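Local coordinates for transcription regulator AsnC/Lrp ligand binding domain-containing protein (PDB 2ZBC) that binds isoleucine as a stand-alone ligand-binding (RAM) module of the Lrp/AsnC family and probably takes part in regulating amino-acid metabolism, at residues A[16-19]-A[20-24]; A[45-48]-A[49-53]. One frame throughout, in Å; residues are numbered along the deposited sequence.

Contact 1 of 2, residues A[16-19]-A[20-24]; sequences DEVF and ERLKS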
# COMPACT_ATOMS: atom_id res chain seq x y z
N ASP A 16 -1.18 23.50 -2.68
CA ASP A 16 -0.54 24.75 -3.13
C ASP A 16 -0.04 25.59 -1.96
O ASP A 16 1.04 26.24 -2.05
CB ASP A 16 -1.50 25.58 -4.01
CG ASP A 16 -1.88 24.86 -5.29
OD1 ASP A 16 -1.33 23.79 -5.63
OD2 ASP A 16 -2.75 25.34 -6.05
N GLU A 17 -0.79 25.56 -0.87
CA GLU A 17 -0.50 26.38 0.31
C GLU A 17 0.74 25.78 0.96
O GLU A 17 1.67 26.49 1.35
CB GLU A 17 -1.64 26.42 1.30
CG GLU A 17 -2.81 27.31 0.87
CD GLU A 17 -3.96 27.18 1.84
OE1 GLU A 17 -3.80 27.52 3.04
OE2 GLU A 17 -5.02 26.77 1.39
N VAL A 18 0.77 24.44 1.01
CA VAL A 18 1.94 23.79 1.55
C VAL A 18 3.18 24.04 0.70
O VAL A 18 4.28 24.29 1.21
CB VAL A 18 1.69 22.26 1.81
CG1 VAL A 18 3.04 21.55 2.28
CG2 VAL A 18 0.60 22.04 2.83
N PHE A 19 3.06 23.92 -0.61
CA PHE A 19 4.17 24.18 -1.55
C PHE A 19 4.73 25.60 -1.32
O PHE A 19 5.95 25.78 -1.17
CB PHE A 19 3.66 24.01 -3.01
CG PHE A 19 4.61 24.53 -4.06
CD1 PHE A 19 5.49 23.68 -4.73
CD2 PHE A 19 4.63 25.87 -4.39
CE1 PHE A 19 6.36 24.17 -5.67
CE2 PHE A 19 5.50 26.38 -5.34
CZ PHE A 19 6.35 25.52 -6.01
N GLU A 20 3.84 26.57 -1.19
CA GLU A 20 4.22 27.95 -0.90
C GLU A 20 5.06 28.09 0.41
O GLU A 20 6.03 28.80 0.41
CB GLU A 20 2.98 28.84 -0.82
CG GLU A 20 3.14 30.31 -0.37
CD GLU A 20 1.81 31.14 -0.51
OE1 GLU A 20 0.67 30.71 0.00
OE2 GLU A 20 1.92 32.22 -1.17
N ARG A 21 4.69 27.38 1.47
CA ARG A 21 5.43 27.40 2.73
C ARG A 21 6.81 26.82 2.50
O ARG A 21 7.84 27.41 2.89
CB ARG A 21 4.74 26.58 3.78
CG ARG A 21 3.37 27.19 4.25
CD ARG A 21 2.68 26.41 5.39
NE ARG A 21 1.34 26.94 5.63
CZ ARG A 21 1.13 28.01 6.40
NH1 ARG A 21 2.14 28.59 7.08
NH2 ARG A 21 -0.08 28.44 6.55
N LEU A 22 6.82 25.67 1.81
CA LEU A 22 8.06 24.96 1.61
C LEU A 22 9.11 25.77 0.87
O LEU A 22 10.35 25.67 1.21
CB LEU A 22 7.88 23.57 1.01
CG LEU A 22 7.24 22.55 1.94
CD1 LEU A 22 6.64 21.40 1.06
CD2 LEU A 22 8.14 22.05 3.07
N LYS A 23 8.68 26.56 -0.11
CA LYS A 23 9.60 27.37 -0.94
C LYS A 23 10.57 28.23 -0.13
O LYS A 23 11.67 28.51 -0.60
CB LYS A 23 8.86 28.43 -1.81
CG LYS A 23 7.92 27.93 -2.78
CD LYS A 23 7.41 29.06 -3.77
CE LYS A 23 7.06 30.42 -3.12
NZ LYS A 23 6.02 31.26 -3.90
N SER A 24 10.15 28.67 1.05
CA SER A 24 10.86 29.70 1.83
C SER A 24 11.89 29.12 2.75
O SER A 24 12.65 29.84 3.38
CB SER A 24 9.88 30.50 2.69
OG SER A 24 9.16 31.30 1.81
O HOH W 1 0.83 29.17 2.14
O HOH W 2 -2.54 26.80 4.97
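Val18 and Leu22 sit one turn apart on the amphipathic helix 15-22 of the RAM domain, an alpha/beta sandwich whose helices pack on one antiparallel sheet. Their side chains run side by side, Val18 CG1 lying 3.8 Å from Leu22 CD1. These branched apolar groups suit the helix face turned to the sheet, where Val18 meets Ile40 and Leu22 meets Val31 and Val42. Phe19, its CG swung anti to the backbone N (chi1 167°), packs on Val31 and Val33. Lys23 CG, anti to its carbonyl carbon, and an extended chi2 bring Lys23 CD to 3.6 Å from Phe19 CE2, the lysine methylenes crossing the Phe19 side chain at a slant. The backbone carries the i to i+4 bonds, among them Leu22 N to Val18 O at 3.0 Å. Polar residues occupy the outer face. Glu17 is salt-bridged through OE2 to Lys65, while Arg21 NH2 gives a weak bond to a water in the guanidinium plane. Asp16 OD1 forms a salt bridge with Lys53 NZ of a neighbouring subunit. Glu17 O, already bonded to Arg21 N, also receives a hydrogen bond from a second water, which donates in addition to Glu20 OE1, 2.6 Å from the water oxygen.

Contact 2 of 2, residues A[45-48]-A[49-53]; sequences EADS and MDKLK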
# COMPACT_ATOMS: atom_id res chain seq x y z
N GLU A 45 18.13 19.14 2.25
CA GLU A 45 19.55 19.06 2.61
C GLU A 45 19.72 19.75 3.95
O GLU A 45 19.34 20.93 4.10
CB GLU A 45 20.38 19.74 1.51
CG GLU A 45 21.91 19.81 1.74
CD GLU A 45 22.64 18.46 1.70
OE1 GLU A 45 22.17 17.53 0.94
OE2 GLU A 45 23.67 18.34 2.46
N ALA A 46 20.19 19.03 4.96
CA ALA A 46 20.42 19.66 6.21
C ALA A 46 21.90 19.37 6.62
O ALA A 46 22.58 18.50 6.06
CB ALA A 46 19.48 19.20 7.27
N ASP A 47 22.32 20.09 7.61
CA ASP A 47 23.73 20.14 8.00
C ASP A 47 24.08 18.83 8.72
O ASP A 47 25.23 18.37 8.71
CB ASP A 47 23.94 21.33 8.96
CG ASP A 47 24.00 22.66 8.26
OD1 ASP A 47 24.14 22.79 7.03
OD2 ASP A 47 23.95 23.66 8.93
N SER A 48 23.10 18.21 9.37
CA SER A 48 23.32 16.97 10.10
C SER A 48 22.05 16.11 10.11
O SER A 48 20.95 16.67 9.79
CB SER A 48 23.63 17.32 11.55
OG SER A 48 22.55 17.96 12.12
N MSE A 49 22.19 14.89 10.62
CA MSE A 49 21.04 13.96 10.74
C MSE A 49 20.06 14.48 11.84
O MSE A 49 18.80 14.52 11.62
CB MSE A 49 21.51 12.49 10.97
CG MSE A 49 21.94 11.73 9.66
SE MSE A 49 20.65 11.52 8.33
CE MSE A 49 19.49 10.18 9.21
N ASP A 50 20.57 14.98 12.96
CA ASP A 50 19.70 15.67 13.94
C ASP A 50 18.90 16.84 13.31
O ASP A 50 17.70 17.05 13.61
CB ASP A 50 20.53 16.23 15.10
CG ASP A 50 20.93 15.17 16.12
OD1 ASP A 50 20.73 13.94 15.85
OD2 ASP A 50 21.39 15.45 17.24
N LYS A 51 19.59 17.68 12.54
CA LYS A 51 18.89 18.81 11.92
C LYS A 51 17.87 18.36 10.85
O LYS A 51 16.82 18.95 10.80
CB LYS A 51 19.85 19.90 11.39
CG LYS A 51 20.45 20.74 12.55
CD LYS A 51 21.63 21.64 12.10
CE LYS A 51 22.47 22.21 13.26
NZ LYS A 51 21.80 23.25 14.14
N LEU A 52 18.13 17.25 10.15
CA LEU A 52 17.17 16.63 9.28
C LEU A 52 15.96 16.19 10.11
O LEU A 52 14.83 16.49 9.73
CB LEU A 52 17.76 15.41 8.54
CG LEU A 52 16.72 14.68 7.65
CD1 LEU A 52 16.41 15.46 6.45
CD2 LEU A 52 17.19 13.32 7.22
N LYS A 53 16.20 15.45 11.20
CA LYS A 53 15.10 14.94 12.04
C LYS A 53 14.21 16.06 12.56
O LYS A 53 12.94 16.00 12.45
CB LYS A 53 15.65 14.05 13.20
CG LYS A 53 14.57 13.74 14.28
CD LYS A 53 13.48 12.82 13.76
CE LYS A 53 12.57 12.36 14.87
NZ LYS A 53 11.92 13.51 15.49
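A chi1 of 63° places Ser48 OG between its own backbone N and carbonyl carbon, turned back over the first turn of the helix, where it accepts a hydrogen bond from Lys51 N. Ser48 OG and Lys51 N are 3.0 Å apart and the bond is fairly straight, with an N-H...O angle of 160°. Lys51 takes chi1 -74°, which sets CG beside its backbone N and brings that carbon to 3.5 Å from Ser48 OG; the chain then continues past the serine until Lys51 CD lies 3.9 Å from Asp47 CB. The lysine thus lies with its methylenes against the turn, while Lys51 NZ ends 5.7 Å from Asp47 OD2, too far for a salt bridge though probably near enough for a weak attraction. Ser48 is the N-cap of helix 49-60, at the junction where strand 40-45 of the RAM domain gives way to its second helix. Serine suits the position because a short hydroxyl can stand in for the missing backbone acceptor of a first-turn amide. Its own carbonyl begins the regular pattern, Ser48 O taking Leu52 N at 2.9 Å. Ala46 points its methyl toward the helix, CB 3.7 Å from Leu52 N, and a small side chain allows the loop to come this close to the helical backbone. Leu52 and selenomethionine Met49 carry apolar groups to Ile73 of strand 66-75, and both also pack on Tyr35 of a neighbouring subunit. One residue further along, Lys53 touches the bound isoleucine, its NZ hydrogen-bonded to Thr57 OG1.

Overall arrangement
From the N terminus, strand 3-10 leads into helix 15-22, which holds contact 1. Strands 28-34 and 40-45 follow, and contact 2 then makes the turn from strand 40-45 into helix 49-60, before strand 66-75 completes the four-stranded antiparallel sheet. Each contact is local, closing no long loop; the two lie in series, neither nesting nor crossing. The centres of contact 1 and contact 2 are about 20 Å apart, and the nearest atoms of contact 1 and contact 2 about 10 Å. Contact 1 seats the first helix on strands 3-10, 28-34 and 40-45, whereas contact 2 starts the second helix, whose first turn packs on strand 66-75. Between subunits they do meet: Asp16 pairs with Lys53 of another chain.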